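Local coordinates for interpain A (Prevotella intermedia, PDB 3BB7), which probably acts as a secreted cysteine protease of the C10 family, captured here as a zymogen fragment with its propeptide still attached to the protease domain, at residues N2-L7 and F16-G21; S41-T46 and G288-Y293; K129-G134 and Y161-M166. The protein carries 1 engineered substitution. All coordinates share one frame; numbering follows the deposited sequence.

Contact 1: N2-L7 and F16-G21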
ATOM      1  N   ASN A   2     -16.496  25.467  -5.258  1.00 33.89           N
ATOM      2  CA  ASN A   2     -16.243  24.430  -4.278  1.00 32.67           C
ATOM      3  C   ASN A   2     -16.204  24.940  -2.835  1.00 31.92           C
ATOM      4  O   ASN A   2     -15.470  25.885  -2.507  1.00 32.04           O
ATOM      5  CB  ASN A   2     -14.975  23.653  -4.621  1.00 33.14           C
ATOM      6  CG  ASN A   2     -15.161  22.169  -4.449  1.00 33.54           C
ATOM      7  OD1 ASN A   2     -14.820  21.393  -5.331  1.00 36.33           O
ATOM      8  ND2 ASN A   2     -15.713  21.768  -3.323  1.00 32.68           N
ATOM      9  N   GLN A   3     -17.024  24.322  -1.989  1.00 30.24           N
ATOM     10  CA  GLN A   3     -17.074  24.635  -0.556  1.00 28.91           C
ATOM     11  C   GLN A   3     -16.715  23.387   0.251  1.00 26.90           C
ATOM     12  O   GLN A   3     -16.761  22.271  -0.267  1.00 25.93           O
ATOM     13  CB  GLN A   3     -18.461  25.146  -0.155  1.00 29.02           C
ATOM     14  CG  GLN A   3     -18.935  26.372  -0.924  1.00 30.13           C
ATOM     15  CD  GLN A   3     -20.394  26.711  -0.626  1.00 30.93           C
ATOM     16  OE1 GLN A   3     -20.918  26.376   0.445  1.00 33.74           O
ATOM     17  NE2 GLN A   3     -21.054  27.382  -1.567  1.00 32.85           N
ATOM     18  N   LEU A   4     -16.344  23.580   1.509  1.00 25.36           N
ATOM     19  CA  LEU A   4     -15.945  22.468   2.361  1.00 24.04           C
ATOM     20  C   LEU A   4     -17.008  22.191   3.412  1.00 23.23           C
ATOM     21  O   LEU A   4     -17.551  23.128   4.019  1.00 23.30           O
ATOM     22  CB  LEU A   4     -14.564  22.721   2.991  1.00 24.24           C
ATOM     23  CG  LEU A   4     -13.331  22.350   2.148  1.00 24.28           C
ATOM     24  CD1 LEU A   4     -13.159  23.239   0.925  1.00 24.30           C
ATOM     25  CD2 LEU A   4     -12.091  22.409   2.994  1.00 24.41           C
ATOM     26  N   ARG A   5     -17.323  20.903   3.593  1.00 21.66           N
ATOM     27  CA  ARG A   5     -18.358  20.463   4.529  1.00 22.09           C
ATOM     28  C   ARG A   5     -17.745  19.484   5.509  1.00 21.56           C
ATOM     29  O   ARG A   5     -17.283  18.419   5.112  1.00 20.28           O
ATOM     30  CB  ARG A   5     -19.500  19.778   3.769  1.00 22.23           C
ATOM     31  CG  ARG A   5     -20.099  20.598   2.617  1.00 22.23           C
ATOM     32  CD  ARG A   5     -21.029  21.673   3.153  1.00 22.11           C
ATOM     33  NE  ARG A   5     -21.834  22.327   2.114  1.00 23.14           N
ATOM     34  CZ  ARG A   5     -21.715  23.604   1.749  1.00 24.65           C
ATOM     35  NH1 ARG A   5     -22.507  24.104   0.803  1.00 23.82           N
ATOM     36  NH2 ARG A   5     -20.800  24.394   2.316  1.00 27.39           N
ATOM     37  N   GLU A   6     -17.755  19.829   6.793  1.00 21.67           N
ATOM     38  CA  GLU A   6     -17.143  18.967   7.806  1.00 22.88           C
ATOM     39  C   GLU A   6     -17.834  17.606   7.874  1.00 23.01           C
ATOM     40  O   GLU A   6     -19.050  17.534   8.072  1.00 23.36           O
ATOM     41  CB  GLU A   6     -17.188  19.647   9.179  1.00 23.10           C
ATOM     42  CG  GLU A   6     -16.480  18.877  10.273  1.00 25.64           C
ATOM     43  CD  GLU A   6     -16.763  19.424  11.657  1.00 30.81           C
ATOM     44  OE1 GLU A   6     -16.940  20.662  11.792  1.00 32.48           O
ATOM     45  OE2 GLU A   6     -16.801  18.605  12.612  1.00 32.77           O
ATOM     46  N   LEU A   7     -17.060  16.535   7.709  1.00 23.34           N
ATOM     47  CA  LEU A   7     -17.590  15.175   7.802  1.00 24.55           C
ATOM     48  C   LEU A   7     -17.204  14.499   9.115  1.00 25.79           C
ATOM     49  O   LEU A   7     -18.029  13.840   9.761  1.00 26.36           O
ATOM     50  CB  LEU A   7     -17.094  14.332   6.620  1.00 24.06           C
ATOM     51  CG  LEU A   7     -17.570  14.792   5.242  1.00 24.27           C
ATOM     52  CD1 LEU A   7     -16.979  13.942   4.117  1.00 24.02           C
ATOM     53  CD2 LEU A   7     -19.102  14.776   5.205  1.00 26.35           C
ATOM     54  N   PHE A  16     -12.969  17.053   5.404  1.00 13.58           N
ATOM     55  CA  PHE A  16     -13.987  17.922   4.834  1.00 14.22           C
ATOM     56  C   PHE A  16     -14.381  17.401   3.462  1.00 13.89           C
ATOM     57  O   PHE A  16     -13.507  17.161   2.631  1.00 13.33           O
ATOM     58  CB  PHE A  16     -13.425  19.321   4.599  1.00 14.99           C
ATOM     59  CG  PHE A  16     -13.338  20.193   5.829  1.00 15.51           C
ATOM     60  CD1 PHE A  16     -12.118  20.389   6.462  1.00 16.86           C
ATOM     61  CD2 PHE A  16     -14.445  20.893   6.302  1.00 16.79           C
ATOM     62  CE1 PHE A  16     -12.009  21.231   7.578  1.00 17.82           C
ATOM     63  CE2 PHE A  16     -14.334  21.736   7.428  1.00 18.30           C
ATOM     64  CZ  PHE A  16     -13.122  21.896   8.055  1.00 16.68           C
ATOM     65  N   GLY A  17     -15.680  17.309   3.192  1.00 12.46           N
ATOM     66  CA  GLY A  17     -16.123  17.012   1.849  1.00 12.41           C
ATOM     67  C   GLY A  17     -16.113  18.261   0.997  1.00 10.76           C
ATOM     68  O   GLY A  17     -16.392  19.361   1.475  1.00 12.41           O
ATOM     69  N   TYR A  18     -15.828  18.068  -0.291  1.00 10.67           N
ATOM     70  CA  TYR A  18     -15.901  19.124  -1.264  1.00 10.81           C
ATOM     71  C   TYR A  18     -17.254  19.097  -1.961  1.00 10.90           C
ATOM     72  O   TYR A  18     -17.723  18.037  -2.380  1.00 10.45           O
ATOM     73  CB  TYR A  18     -14.838  18.865  -2.320  1.00 10.54           C
ATOM     74  CG  TYR A  18     -13.387  19.118  -1.926  1.00 10.68           C
ATOM     75  CD1 TYR A  18     -13.039  20.070  -0.978  1.00 11.80           C
ATOM     76  CD2 TYR A  18     -12.368  18.465  -2.595  1.00 10.22           C
ATOM     77  CE1 TYR A  18     -11.690  20.308  -0.656  1.00  9.75           C
ATOM     78  CE2 TYR A  18     -11.027  18.703  -2.292  1.00 10.35           C
ATOM     79  CZ  TYR A  18     -10.707  19.648  -1.341  1.00  8.92           C
ATOM     80  OH  TYR A  18      -9.374  19.901  -1.092  1.00 11.53           O
ATOM     81  N   THR A  19     -17.837  20.266  -2.149  1.00 10.90           N
ATOM     82  CA  THR A  19     -19.085  20.328  -2.917  1.00 12.10           C
ATOM     83  C   THR A  19     -18.940  19.920  -4.396  1.00 12.13           C
ATOM     84  O   THR A  19     -19.937  19.520  -4.988  1.00 11.21           O
ATOM     85  CB  THR A  19     -19.790  21.684  -2.822  1.00 12.01           C
ATOM     86  OG1 THR A  19     -18.916  22.702  -3.315  1.00 14.04           O
ATOM     87  CG2 THR A  19     -20.229  22.037  -1.369  1.00 12.52           C
ATOM     88  N   ASP A  20     -17.740  20.012  -4.998  1.00 12.79           N
ATOM     89  CA  ASP A  20     -17.574  19.495  -6.374  1.00 14.45           C
ATOM     90  C   ASP A  20     -17.346  17.992  -6.385  1.00 14.63           C
ATOM     91  O   ASP A  20     -17.285  17.367  -7.449  1.00 14.61           O
ATOM     92  CB  ASP A  20     -16.410  20.188  -7.123  1.00 16.96           C
ATOM     93  CG  ASP A  20     -16.772  21.578  -7.629  1.00 20.56           C
ATOM     94  OD1 ASP A  20     -15.846  22.358  -7.932  1.00 25.24           O
ATOM     95  OD2 ASP A  20     -17.966  21.893  -7.746  1.00 24.74           O
ATOM     96  N   GLY A  21     -17.259  17.393  -5.199  1.00 13.40           N
ATOM     97  CA  GLY A  21     -16.946  15.981  -5.081  1.00 13.14           C
ATOM     98  C   GLY A  21     -15.527  15.839  -4.560  1.00 12.80           C
ATOM     99  O   GLY A  21     -14.679  16.722  -4.794  1.00 13.11           O
TER
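Phe16, in the middle of strand 14-18, faces Glu6 in a non-hydrogen-bonded antiparallel pair. The Phe16 and Leu4 side chains cross at about a right angle, Leu4 CD2 3.7 Å from Phe16 CB, and the CD2/CE2 side of the Phe16 ring runs along the backbone and CB of Glu6. At Gly17 the two chains bond in both directions. Gly17 N gives its hydrogen to Arg5 O at 2.7 Å, and Arg5 N returns one to Gly17 O at 2.8 Å; Leu7 CD1 lies beside the glycine backbone, 3.7 Å from Gly17 N. Tyr18, the next non-hydrogen-bonded partner, stands on the same face as Phe16 and beside Leu4, the two side chains pointing the same way. Leu4 meets the edge of the phenol ring, with its CD1 3.6 Å from Tyr18 CE1, and so sits between two aromatic residues.

Just past the ladder, Thr19 exchanges two hydrogen bonds with Gln3. Its N donates to Gln3 O, in the carbonyl plane, while Gln3 N donates to Thr19 OG1 at 2.8 Å and 163°. A chi1 of 60° brings the hydroxyl to this amide and leaves CG2 for one face of the Arg5 guanidinium. That group is steadied from its own segment: NH1 and NH2 both donate, end-on, to Gln3 OE1, with NH1 well above the carbonyl plane. Thr19 and Asp20 are the central residues of a type I turn from Tyr18 to Gly21.

The hairpin belongs to the region related to the Spi protease inhibitor family, consistent with the propeptide, and forms the margin of the sheet: strand 4-9 is outermost, and strand 14-18 is flanked on its other side by antiparallel strand 23-26, where Phe16 rests on Ile26 and Tyr18 on Ala24.

Contact 2: S41-T46 and G288-Y293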
ATOM      1  N   SER A  41     -12.248  11.090  -4.815  1.00 19.48           N
ATOM      2  CA  SER A  41     -13.332  10.203  -4.450  1.00 19.91           C
ATOM      3  C   SER A  41     -14.124  10.806  -3.309  1.00 19.65           C
ATOM      4  O   SER A  41     -13.552  11.323  -2.358  1.00 19.44           O
ATOM      5  CB  SER A  41     -12.785   8.839  -4.037  1.00 20.64           C
ATOM      6  OG  SER A  41     -12.167   8.237  -5.158  1.00 22.51           O
ATOM      7  N   ASN A  42     -15.443  10.714  -3.370  1.00 18.58           N
ATOM      8  CA  ASN A  42     -16.250  11.138  -2.231  1.00 18.51           C
ATOM      9  C   ASN A  42     -15.876  10.299  -1.005  1.00 19.27           C
ATOM     10  O   ASN A  42     -15.588   9.085  -1.118  1.00 20.42           O
ATOM     11  CB  ASN A  42     -17.737  11.004  -2.537  1.00 17.43           C
ATOM     12  CG  ASN A  42     -18.270  12.128  -3.406  1.00 16.43           C
ATOM     13  OD1 ASN A  42     -17.527  12.880  -4.021  1.00 16.65           O
ATOM     14  ND2 ASN A  42     -19.574  12.252  -3.443  1.00 15.69           N
ATOM     15  N   PHE A  43     -15.855  10.933   0.162  1.00 18.97           N
ATOM     16  CA  PHE A  43     -15.509  10.212   1.382  1.00 20.14           C
ATOM     17  C   PHE A  43     -16.660   9.319   1.839  1.00 21.45           C
ATOM     18  O   PHE A  43     -17.770   9.799   2.017  1.00 22.73           O
ATOM     19  CB  PHE A  43     -15.179  11.181   2.507  1.00 19.76           C
ATOM     20  CG  PHE A  43     -14.718  10.490   3.760  1.00 19.43           C
ATOM     21  CD1 PHE A  43     -13.393  10.104   3.891  1.00 19.94           C
ATOM     22  CD2 PHE A  43     -15.625  10.206   4.793  1.00 22.43           C
ATOM     23  CE1 PHE A  43     -12.969   9.450   5.036  1.00 21.03           C
ATOM     24  CE2 PHE A  43     -15.203   9.551   5.953  1.00 22.68           C
ATOM     25  CZ  PHE A  43     -13.877   9.179   6.070  1.00 21.41           C
ATOM     26  N   VAL A  44     -16.385   8.038   2.071  1.00 22.56           N
ATOM     27  CA  VAL A  44     -17.366   7.172   2.750  1.00 23.70           C
ATOM     28  C   VAL A  44     -16.593   6.413   3.818  1.00 23.48           C
ATOM     29  O   VAL A  44     -15.430   6.091   3.617  1.00 23.94           O
ATOM     30  CB  VAL A  44     -18.084   6.164   1.799  1.00 24.23           C
ATOM     31  CG1 VAL A  44     -19.031   5.248   2.586  1.00 24.66           C
ATOM     32  CG2 VAL A  44     -18.878   6.886   0.731  1.00 24.85           C
ATOM     33  N   GLU A  45     -17.229   6.155   4.958  1.00 24.04           N
ATOM     34  CA  GLU A  45     -16.562   5.422   6.024  1.00 23.56           C
ATOM     35  C   GLU A  45     -16.173   4.051   5.503  1.00 22.18           C
ATOM     36  O   GLU A  45     -16.886   3.410   4.724  1.00 21.86           O
ATOM     37  CB  GLU A  45     -17.428   5.326   7.293  1.00 24.61           C
ATOM     38  CG  GLU A  45     -17.496   6.613   8.132  1.00 29.36           C
ATOM     39  CD  GLU A  45     -16.281   6.821   9.046  1.00 34.39           C
ATOM     40  OE1 GLU A  45     -16.458   7.431  10.122  1.00 37.41           O
ATOM     41  OE2 GLU A  45     -15.155   6.386   8.708  1.00 37.71           O
ATOM     42  N   THR A  46     -15.000   3.628   5.910  1.00 20.46           N
ATOM     43  CA  THR A  46     -14.400   2.464   5.329  1.00 19.52           C
ATOM     44  C   THR A  46     -13.542   1.776   6.360  1.00 19.65           C
ATOM     45  O   THR A  46     -13.008   2.424   7.237  1.00 19.06           O
ATOM     46  CB  THR A  46     -13.548   2.864   4.079  1.00 19.41           C
ATOM     47  OG1 THR A  46     -12.871   1.716   3.562  1.00 18.73           O
ATOM     48  CG2 THR A  46     -12.525   3.973   4.394  1.00 19.64           C
ATOM     49  N   GLY A 288     -10.238   0.719  -3.813  1.00 11.10           N
ATOM     50  CA  GLY A 288     -10.238   2.107  -4.262  1.00 12.39           C
ATOM     51  C   GLY A 288     -10.692   3.085  -3.185  1.00 12.74           C
ATOM     52  O   GLY A 288     -10.516   4.312  -3.355  1.00 14.25           O
ATOM     53  N   ASP A 289     -11.204   2.588  -2.062  1.00 12.29           N
ATOM     54  CA  ASP A 289     -11.706   3.501  -1.035  1.00 13.59           C
ATOM     55  C   ASP A 289     -10.593   4.472  -0.631  1.00 13.44           C
ATOM     56  O   ASP A 289      -9.521   4.063  -0.203  1.00 14.07           O
ATOM     57  CB  ASP A 289     -12.115   2.743   0.212  1.00 12.00           C
ATOM     58  CG  ASP A 289     -13.368   1.895   0.023  1.00 16.20           C
ATOM     59  OD1 ASP A 289     -13.739   1.187   1.009  1.00 17.94           O
ATOM     60  OD2 ASP A 289     -13.999   1.950  -1.066  1.00 17.22           O
ATOM     61  N   VAL A 290     -10.919   5.748  -0.715  1.00 13.38           N
ATOM     62  CA  VAL A 290     -10.069   6.877  -0.315  1.00 13.06           C
ATOM     63  C   VAL A 290      -8.671   6.958  -0.934  1.00 12.93           C
ATOM     64  O   VAL A 290      -7.814   7.664  -0.416  1.00 12.55           O
ATOM     65  CB  VAL A 290     -10.107   7.157   1.234  1.00 13.23           C
ATOM     66  CG1 VAL A 290     -11.540   7.462   1.693  1.00 12.62           C
ATOM     67  CG2 VAL A 290      -9.503   6.018   2.069  1.00 12.60           C
ATOM     68  N   ASP A 291      -8.480   6.308  -2.084  1.00 11.74           N
ATOM     69  CA  ASP A 291      -7.233   6.505  -2.831  1.00 11.49           C
ATOM     70  C   ASP A 291      -7.132   7.998  -3.175  1.00 11.06           C
ATOM     71  O   ASP A 291      -8.151   8.671  -3.402  1.00 11.87           O
ATOM     72  CB  ASP A 291      -7.172   5.661  -4.118  1.00 12.87           C
ATOM     73  CG  ASP A 291      -7.050   4.180  -3.860  1.00 12.04           C
ATOM     74  OD1 ASP A 291      -6.846   3.781  -2.693  1.00 12.89           O
ATOM     75  OD2 ASP A 291      -7.121   3.406  -4.866  1.00 13.01           O
ATOM     76  N   GLY A 292      -5.914   8.529  -3.171  1.00 11.04           N
ATOM     77  CA  GLY A 292      -5.704   9.966  -3.410  1.00 11.06           C
ATOM     78  C   GLY A 292      -4.276  10.353  -3.125  1.00  9.77           C
ATOM     79  O   GLY A 292      -3.395   9.485  -3.087  1.00 11.21           O
ATOM     80  N   TYR A 293      -4.036  11.650  -2.915  1.00  9.64           N
ATOM     81  CA  TYR A 293      -2.688  12.161  -2.628  1.00 10.04           C
ATOM     82  C   TYR A 293      -2.582  12.515  -1.163  1.00  9.85           C
ATOM     83  O   TYR A 293      -3.444  13.206  -0.604  1.00 10.09           O
ATOM     84  CB  TYR A 293      -2.420  13.381  -3.485  1.00 10.29           C
ATOM     85  CG  TYR A 293      -2.055  13.065  -4.928  1.00 10.53           C
ATOM     86  CD1 TYR A 293      -0.741  13.195  -5.377  1.00 10.24           C
ATOM     87  CD2 TYR A 293      -3.008  12.602  -5.819  1.00 11.54           C
ATOM     88  CE1 TYR A 293      -0.416  12.936  -6.713  1.00 11.80           C
ATOM     89  CE2 TYR A 293      -2.691  12.338  -7.162  1.00 13.89           C
ATOM     90  CZ  TYR A 293      -1.385  12.475  -7.583  1.00 11.87           C
ATOM     91  OH  TYR A 293      -1.088  12.233  -8.912  1.00 14.28           O
TER
HETATM   92  O   HOH W   1     -11.213   5.740  -5.515  1.00 26.12           O
HETATM   93  O   HOH W   2     -13.362   6.731  -1.529  1.00 24.83           O
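Thr46 OG1 donates its hydrogen to Asp289 OD1 over 2.7 Å, the one direct hydrogen bond between the two segments. The hydroxyl comes to the anti side of the carboxylate oxygen, 18° out of the carboxylate plane, and the two side chains slide past each other in opposite directions. With OG1 anti to the backbone N of Thr46 (chi1 176°), the hydroxyl is carried across to the aspartate; the same oxygen also bonds to Asn48 N, so it is held from two directions.

Beside this bond, Val290 offers one methyl to an aromatic ring. Its CG1 lies 3.9 Å from Phe43 CD1, the side chains crossing at a slant. Phe51 of helix 49-68 packs against both residues, and Phe23 meets the Phe43 ring edge-to-face.

At the Ser41-Asn42 end the link is made by water. One molecule joins Ser41 OG to Gly288 O, 2.7 Å from each. A second accepts from Val290 N at 2.8 Å and donates to Asn42 O over a longer 3.3 Å. The protease-side residues are presented by a type II turn from Gly288 to Asp291, closed by Asp291 N bonding to Gly288 O.

Propeptide and protease segments thus meet through one short bond to a carboxylate, a small apolar patch and bridging waters. The join is largely polar and water-mediated at this point, which is compatible with, though not proof of, separation on activation.

Contact 3: K129-G134 and Y161-M166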
ATOM      1  N   LYS A 129       3.187  -6.077 -15.683  1.00 11.10           N
ATOM      2  CA  LYS A 129       2.825  -7.287 -16.428  1.00 11.21           C
ATOM      3  C   LYS A 129       4.026  -8.237 -16.504  1.00 11.22           C
ATOM      4  O   LYS A 129       4.402  -8.740 -17.576  1.00 11.45           O
ATOM      5  CB  LYS A 129       2.250  -6.964 -17.808  0.50 11.58           C
ATOM      6  CG  LYS A 129       0.889  -6.315 -17.687  0.50 13.74           C
ATOM      7  CD  LYS A 129       0.490  -5.608 -18.959  0.50 17.06           C
ATOM      8  CE  LYS A 129      -0.676  -4.669 -18.650  0.50 19.49           C
ATOM      9  NZ  LYS A 129      -0.768  -4.297 -17.185  0.50 20.98           N
ATOM     10  N   TYR A 130       4.625  -8.465 -15.338  1.00 10.81           N
ATOM     11  CA  TYR A 130       5.893  -9.196 -15.254  1.00 12.88           C
ATOM     12  C   TYR A 130       5.960  -9.815 -13.877  1.00 12.63           C
ATOM     13  O   TYR A 130       5.505  -9.194 -12.933  1.00 13.25           O
ATOM     14  CB  TYR A 130       7.051  -8.205 -15.473  1.00 13.87           C
ATOM     15  CG  TYR A 130       8.444  -8.796 -15.460  1.00 15.49           C
ATOM     16  CD1 TYR A 130       9.059  -9.208 -16.636  1.00 17.11           C
ATOM     17  CD2 TYR A 130       9.166  -8.897 -14.262  1.00 18.92           C
ATOM     18  CE1 TYR A 130      10.344  -9.740 -16.604  1.00 16.93           C
ATOM     19  CE2 TYR A 130      10.436  -9.424 -14.226  1.00 19.75           C
ATOM     20  CZ  TYR A 130      11.024  -9.829 -15.403  1.00 18.67           C
ATOM     21  OH  TYR A 130      12.298 -10.358 -15.336  1.00 21.72           O
ATOM     22  N   PRO A 131       6.491 -11.039 -13.763  1.00 11.96           N
ATOM     23  CA  PRO A 131       7.096 -11.880 -14.787  1.00 11.79           C
ATOM     24  C   PRO A 131       6.061 -12.632 -15.616  1.00 11.16           C
ATOM     25  O   PRO A 131       4.846 -12.640 -15.277  1.00 10.79           O
ATOM     26  CB  PRO A 131       7.932 -12.859 -13.959  1.00 11.82           C
ATOM     27  CG  PRO A 131       7.086 -13.061 -12.736  1.00 12.00           C
ATOM     28  CD  PRO A 131       6.507 -11.697 -12.437  1.00 11.92           C
ATOM     29  N   VAL A 132       6.545 -13.241 -16.690  1.00 11.67           N
ATOM     30  CA  VAL A 132       5.723 -14.151 -17.489  1.00 12.23           C
ATOM     31  C   VAL A 132       5.339 -15.396 -16.675  1.00 11.32           C
ATOM     32  O   VAL A 132       4.172 -15.764 -16.607  1.00 11.83           O
ATOM     33  CB  VAL A 132       6.418 -14.570 -18.793  1.00 11.76           C
ATOM     34  CG1 VAL A 132       5.559 -15.556 -19.537  1.00 13.03           C
ATOM     35  CG2 VAL A 132       6.720 -13.387 -19.674  1.00 14.26           C
ATOM     36  N   ARG A 133       6.327 -16.016 -16.037  1.00 11.43           N
ATOM     37  CA  ARG A 133       6.134 -17.161 -15.133  1.00 13.10           C
ATOM     38  C   ARG A 133       7.019 -16.932 -13.924  1.00 12.41           C
ATOM     39  O   ARG A 133       7.988 -16.176 -13.994  1.00 12.34           O
ATOM     40  CB  ARG A 133       6.508 -18.509 -15.823  1.00 14.23           C
ATOM     41  CG  ARG A 133       5.613 -18.868 -17.009  0.50 15.41           C
ATOM     42  CD  ARG A 133       6.202 -19.970 -17.885  0.50 15.83           C
ATOM     43  NE  ARG A 133       6.498 -21.184 -17.132  0.50 22.04           N
ATOM     44  CZ  ARG A 133       5.927 -22.362 -17.347  0.50 23.91           C
ATOM     45  NH1 ARG A 133       5.022 -22.511 -18.311  0.50 25.43           N
ATOM     46  NH2 ARG A 133       6.269 -23.401 -16.602  0.50 26.05           N
ATOM     47  N   GLY A 134       6.682 -17.583 -12.813  1.00 10.49           N
ATOM     48  CA  GLY A 134       7.516 -17.483 -11.629  1.00 11.23           C
ATOM     49  C   GLY A 134       8.609 -18.546 -11.649  1.00 10.86           C
ATOM     50  O   GLY A 134       8.967 -19.124 -12.699  1.00 11.99           O
ATOM     51  N   TYR A 161       1.315 -16.200 -15.383  1.00 11.76           N
ATOM     52  CA  TYR A 161       0.338 -15.228 -14.861  1.00 11.30           C
ATOM     53  C   TYR A 161      -0.537 -14.685 -15.982  1.00 11.31           C
ATOM     54  O   TYR A 161      -0.059 -14.328 -17.061  1.00 12.10           O
ATOM     55  CB  TYR A 161       1.023 -14.123 -14.029  1.00 11.63           C
ATOM     56  CG  TYR A 161       1.726 -14.761 -12.870  1.00  9.83           C
ATOM     57  CD1 TYR A 161       3.095 -14.950 -12.890  1.00 11.17           C
ATOM     58  CD2 TYR A 161       0.999 -15.260 -11.770  1.00 11.01           C
ATOM     59  CE1 TYR A 161       3.739 -15.639 -11.854  1.00 10.82           C
ATOM     60  CE2 TYR A 161       1.629 -15.917 -10.733  1.00 10.98           C
ATOM     61  CZ  TYR A 161       3.011 -16.125 -10.783  1.00 10.34           C
ATOM     62  OH  TYR A 161       3.640 -16.844  -9.762  1.00 11.51           O
ATOM     63  N   ASP A 162      -1.838 -14.668 -15.757  1.00 10.73           N
ATOM     64  CA  ASP A 162      -2.786 -14.355 -16.832  1.00 11.01           C
ATOM     65  C   ASP A 162      -3.043 -12.848 -16.890  1.00 11.11           C
ATOM     66  O   ASP A 162      -4.147 -12.370 -16.586  1.00 10.26           O
ATOM     67  CB  ASP A 162      -4.059 -15.159 -16.633  1.00 11.44           C
ATOM     68  CG  ASP A 162      -5.009 -15.085 -17.833  1.00 12.19           C
ATOM     69  OD1 ASP A 162      -6.122 -15.637 -17.699  1.00 12.53           O
ATOM     70  OD2 ASP A 162      -4.664 -14.510 -18.901  1.00 13.89           O
ATOM     71  N   TRP A 163      -2.006 -12.099 -17.265  1.00 10.63           N
ATOM     72  CA  TRP A 163      -2.080 -10.627 -17.275  1.00 11.50           C
ATOM     73  C   TRP A 163      -3.247 -10.067 -18.084  1.00 11.30           C
ATOM     74  O   TRP A 163      -3.847  -9.071 -17.697  1.00 12.66           O
ATOM     75  CB  TRP A 163      -0.767 -10.013 -17.780  1.00 11.17           C
ATOM     76  CG  TRP A 163       0.423 -10.481 -16.985  1.00 10.69           C
ATOM     77  CD1 TRP A 163       1.433 -11.291 -17.405  1.00 12.32           C
ATOM     78  CD2 TRP A 163       0.649 -10.260 -15.585  1.00 10.43           C
ATOM     79  NE1 TRP A 163       2.335 -11.498 -16.396  1.00 11.63           N
ATOM     80  CE2 TRP A 163       1.858 -10.903 -15.247  1.00 12.28           C
ATOM     81  CE3 TRP A 163      -0.033  -9.544 -14.594  1.00 10.96           C
ATOM     82  CZ2 TRP A 163       2.401 -10.855 -13.946  1.00 11.23           C
ATOM     83  CZ3 TRP A 163       0.493  -9.509 -13.293  1.00 12.28           C
ATOM     84  CH2 TRP A 163       1.691 -10.182 -12.973  1.00 11.93           C
ATOM     85  N   ALA A 164      -3.576 -10.727 -19.191  1.00 10.86           N
ATOM     86  CA  ALA A 164      -4.655 -10.226 -20.072  1.00 11.98           C
ATOM     87  C   ALA A 164      -6.031 -10.290 -19.413  1.00 12.05           C
ATOM     88  O   ALA A 164      -6.943  -9.605 -19.900  1.00 13.08           O
ATOM     89  CB  ALA A 164      -4.664 -10.992 -21.414  1.00 12.45           C
ATOM     90  N   ASN A 165      -6.183 -11.083 -18.338  1.00 11.56           N
ATOM     91  CA  ASN A 165      -7.466 -11.214 -17.627  1.00 11.71           C
ATOM     92  C   ASN A 165      -7.480 -10.511 -16.271  1.00 11.14           C
ATOM     93  O   ASN A 165      -8.410 -10.718 -15.464  1.00 11.79           O
ATOM     94  CB  ASN A 165      -7.855 -12.700 -17.479  1.00 11.96           C
ATOM     95  CG  ASN A 165      -8.644 -13.225 -18.661  1.00 14.25           C
ATOM     96  OD1 ASN A 165      -9.537 -12.544 -19.197  1.00 15.22           O
ATOM     97  ND2 ASN A 165      -8.315 -14.437 -19.090  1.00 14.07           N
ATOM     98  N   MET A 166      -6.487  -9.652 -16.025  1.00 10.80           N
ATOM     99  CA  MET A 166      -6.490  -8.835 -14.802  1.00 11.68           C
ATOM    100  C   MET A 166      -7.286  -7.553 -15.018  1.00 12.33           C
ATOM    101  O   MET A 166      -6.800  -6.597 -15.594  1.00 13.69           O
ATOM    102  CB  MET A 166      -5.065  -8.472 -14.367  1.00 11.83           C
ATOM    103  CG  MET A 166      -4.114  -9.597 -14.306  1.00 12.23           C
ATOM    104  SD  MET A 166      -4.319 -10.547 -12.822  1.00 15.38           S
ATOM    105  CE  MET A 166      -2.965 -11.752 -13.025  1.00 11.63           C
TER
HETATM  106  O   HOH W   3       2.375 -14.401 -18.205  1.00 10.54           O
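Trp163, which buries more surface here than any other residue, lays its indole against the backbone at Lys129. Lys129 CA stands over the middle of the ring system, 4.0 Å from the centroid of the six-membered ring and 19° off its normal, a CH-pi contact. Tyr130 N lies over the same face nearer the rim, while Tyr161 CB covers part of the opposite one, so the indole is sandwiched. Lys129 has positive phi where the chain leaves helix 116-128. The Tyr161 ring packs in turn against the Gly134 backbone, its CE1 3.7 Å from Gly134 N.

Two direct hydrogen bonds cross the contact, each to a main-chain carbonyl. Trp163 NE1 donates to Pro131 O at 3.0 Å; the oxygen lies almost exactly in the indole plane, whereas the N-H reaches it from above the carbonyl plane, with a bent N-H...O angle of 140°. Tyr161 N donates to Val132 O at 3.1 Å. That carbonyl also accepts from a water, 2.8 Å from Val132 O, which donates again to Tyr161 O at 2.7 Å and thereby doubles the link. Outside the contact, Tyr161 OH is hydrogen-bonded to His188 ND1 of helix 176-192.

Apolar contacts are looser. Pro131, preceded by a cis peptide bond, brings its ring to Tyr161, with CG 4.3 Å from Tyr161 CE1.

Trp163 also touches Leu125 and Asn126 of helix 116-128 and Leu185 of helix 176-192. Two loops of the C10 protease domain, one following helix 116-128 and one preceding helix 176-192, are thus joined by Trp163 in a short 3-10 segment and by Tyr161 just before it, with Asp162 between them at the centre of an inverse gamma turn: plain structural packing away from the predicted active-site positions.

The three contacts follow the two parts of the zymogen. Contact 1 lies within the propeptide, contact 2 joins propeptide to protease, and contact 3 lies within the protease. Contacts 1 and 2 are neighbours, centres 13 Å apart, reaching the same sheet and touching: Leu7 CD1 is 3.7 Å from Phe43 CB, and Gly21 CA is 3.3 Å from Asn42 OD1. Contact 3 stands apart, its centre 40 Å from that of contact 1 and 28 Å from that of contact 2, yet in sequence it is nested inside the loop that contact 2 closes. Contact 2 nears the predicted active site along 288-293: the Asp291 side chain, bonded to Trp284, is about 11 Å from that of Ala116, the engineered replacement at the nucleophile position.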